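Local atomic coordinates of probable glutamine-binding lipoprotein GlnH (GLNBP) (Mycobacterium tuberculosis, PDB entry 6H20), a protein that binds amino acids as an extracellular solute-binding lipoprotein, probably sensing aspartate to regulate protein kinase G and so glutamate metabolism. Residues Thr75-Asp80 with Lys269-Leu274. Residues are numbered along the deposited sequence; the frame is centred on the assembly and turned at random.
Sequences TGFDVD and KWLTVL
W270 lays its indole flat against the backbone where helix 77-90 begins. The N-cap residue G76 puts its CA over the six-membered ring, 3.5 Å from the centroid, a CH-pi contact; its backbone angles (phi 130°, psi 173°) would press any CB against the carbonyl oxygen of T75. F77 N sits over the same face, so the packing here is backbone on ring. At the indole edge, NE1 gives D80 OD2 a nearly straight hydrogen bond (2.8 Å), with the oxygen in the ring plane. Farther in, L271 CD1 rests over one face of the buried F77 ring, 4.2 Å from its centroid.

G76, F77 and L271 are buried, whereas K269 lies along the exposed outer side and buries little. Extended along its whole length, it passes CG over the other indole face and brings NZ within 2.8 Å of D80 OD2 in a salt bridge. Lysine and indole thus grip one oxygen from opposite faces of the carboxylate, which holds this oxygen in place and probably favours the charged carboxylate.

The contact joins the start of helix 77-90 to the end of helix 262-270 in this periplasmic-binding-protein fold; L266 also touches F77 and D80, while L139 of strand 139-148 meets F77 and L271.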
loop_
_atom_site.group_PDB
_atom_site.type_symbol
_atom_site.label_atom_id
_atom_site.label_comp_id
_atom_site.label_asym_id
_atom_site.label_seq_id
_atom_site.Cartn_x
_atom_site.Cartn_y
_atom_site.Cartn_z
ATOM N N THR A 75 1.733 -11.241 -8.894
ATOM C CA THR A 75 1.925 -11.905 -7.618
ATOM C C THR A 75 2.413 -10.885 -6.601
ATOM O O THR A 75 2.661 -9.718 -6.924
ATOM C CB THR A 75 2.866 -13.107 -7.771
ATOM O OG1 THR A 75 2.817 -13.918 -6.588
ATOM C CG2 THR A 75 4.297 -12.656 -8.041
ATOM N N GLY A 76 2.551 -11.337 -5.362
ATOM C CA GLY A 76 2.964 -10.482 -4.269
ATOM C C GLY A 76 2.043 -10.622 -3.070
ATOM O O GLY A 76 0.996 -11.267 -3.119
ATOM N N PHE A 77 2.459 -9.966 -1.978
ATOM C CA PHE A 77 1.692 -10.006 -0.725
ATOM C C PHE A 77 0.272 -9.480 -0.914
ATOM O O PHE A 77 -0.691 -10.084 -0.422
ATOM C CB PHE A 77 2.433 -9.193 0.342
ATOM C CG PHE A 77 1.840 -9.287 1.726
ATOM C CD1 PHE A 77 0.913 -8.358 2.149
ATOM C CD2 PHE A 77 2.248 -10.281 2.604
ATOM C CE1 PHE A 77 0.377 -8.423 3.426
ATOM C CE2 PHE A 77 1.708 -10.356 3.888
ATOM C CZ PHE A 77 0.769 -9.410 4.284
ATOM N N ASP A 78 0.120 -8.341 -1.606
ATOM C CA ASP A 78 -1.211 -7.769 -1.809
ATOM C C ASP A 78 -2.069 -8.654 -2.711
ATOM O O ASP A 78 -3.276 -8.809 -2.469
ATOM C CB ASP A 78 -1.108 -6.362 -2.399
ATOM C CG ASP A 78 -0.863 -5.287 -1.351
ATOM O OD1 ASP A 78 -1.133 -5.516 -0.151
ATOM O OD2 ASP A 78 -0.453 -4.182 -1.764
ATOM N N VAL A 79 -1.471 -9.232 -3.757
ATOM C CA VAL A 79 -2.192 -10.184 -4.601
ATOM C C VAL A 79 -2.721 -11.341 -3.763
ATOM O O VAL A 79 -3.875 -11.773 -3.916
ATOM C CB VAL A 79 -1.260 -10.677 -5.722
ATOM C CG1 VAL A 79 -1.950 -11.751 -6.540
ATOM C CG2 VAL A 79 -0.840 -9.506 -6.588
ATOM N N ASP A 80 -1.887 -11.849 -2.855
ATOM C CA ASP A 80 -2.278 -12.994 -2.039
ATOM C C ASP A 80 -3.356 -12.620 -1.033
ATOM O O ASP A 80 -4.273 -13.415 -0.795
ATOM C CB ASP A 80 -1.045 -13.606 -1.372
ATOM C CG ASP A 80 -0.185 -14.393 -2.352
ATOM O OD1 ASP A 80 -0.653 -14.703 -3.472
ATOM O OD2 ASP A 80 0.972 -14.696 -1.993
ATOM N N LYS A 269 6.378 -15.683 3.201
ATOM C CA LYS A 269 6.566 -15.856 1.765
ATOM C C LYS A 269 7.176 -14.612 1.130
ATOM O O LYS A 269 8.026 -14.718 0.237
ATOM C CB LYS A 269 5.215 -16.183 1.127
ATOM C CG LYS A 269 5.199 -16.364 -0.380
ATOM C CD LYS A 269 3.804 -16.814 -0.812
ATOM C CE LYS A 269 3.643 -16.877 -2.321
ATOM N NZ LYS A 269 2.197 -17.067 -2.658
ATOM N N TRP A 270 6.798 -13.425 1.606
ATOM C CA TRP A 270 7.090 -12.181 0.906
ATOM C C TRP A 270 8.015 -11.220 1.641
ATOM O O TRP A 270 8.732 -10.465 0.979
ATOM C CB TRP A 270 5.778 -11.442 0.573
ATOM C CG TRP A 270 4.969 -12.173 -0.456
ATOM C CD1 TRP A 270 3.747 -12.781 -0.277
ATOM C CD2 TRP A 270 5.345 -12.423 -1.811
ATOM N NE1 TRP A 270 3.338 -13.370 -1.450
ATOM C CE2 TRP A 270 4.299 -13.162 -2.408
ATOM C CE3 TRP A 270 6.458 -12.072 -2.591
ATOM C CZ2 TRP A 270 4.342 -13.572 -3.738
ATOM C CZ3 TRP A 270 6.498 -12.483 -3.910
ATOM C CH2 TRP A 270 5.441 -13.216 -4.475
ATOM N N LEU A 271 8.010 -11.198 2.973
ATOM C CA LEU A 271 8.506 -10.042 3.710
ATOM C C LEU A 271 9.624 -10.359 4.695
ATOM O O LEU A 271 9.947 -9.507 5.533
ATOM C CB LEU A 271 7.350 -9.348 4.443
ATOM C CG LEU A 271 6.217 -8.861 3.534
ATOM C CD1 LEU A 271 5.151 -8.114 4.344
ATOM C CD2 LEU A 271 6.736 -7.997 2.394
ATOM N N THR A 272 10.231 -11.547 4.618
ATOM C CA THR A 272 11.264 -11.891 5.595
ATOM C C THR A 272 12.469 -10.957 5.532
ATOM O O THR A 272 13.224 -10.886 6.508
ATOM C CB THR A 272 11.711 -13.351 5.451
ATOM O OG1 THR A 272 12.159 -13.599 4.111
ATOM C CG2 THR A 272 10.569 -14.288 5.788
ATOM N N VAL A 273 12.650 -10.234 4.422
ATOM C CA VAL A 273 13.712 -9.232 4.333
ATOM C C VAL A 273 13.627 -8.210 5.464
ATOM O O VAL A 273 14.643 -7.628 5.868
ATOM C CB VAL A 273 13.693 -8.569 2.935
ATOM C CG1 VAL A 273 12.387 -7.823 2.711
ATOM C CG2 VAL A 273 14.880 -7.646 2.759
ATOM N N LEU A 274 12.431 -7.972 5.997
ATOM C CA LEU A 274 12.286 -6.954 7.027
ATOM C C LEU A 274 12.543 -7.473 8.434
ATOM O O LEU A 274 12.692 -6.664 9.357
ATOM C CB LEU A 274 10.924 -6.264 6.926
ATOM C CG LEU A 274 10.891 -5.261 5.762
ATOM C CD1 LEU A 274 9.620 -4.459 5.788
ATOM C CD2 LEU A 274 12.092 -4.329 5.808
#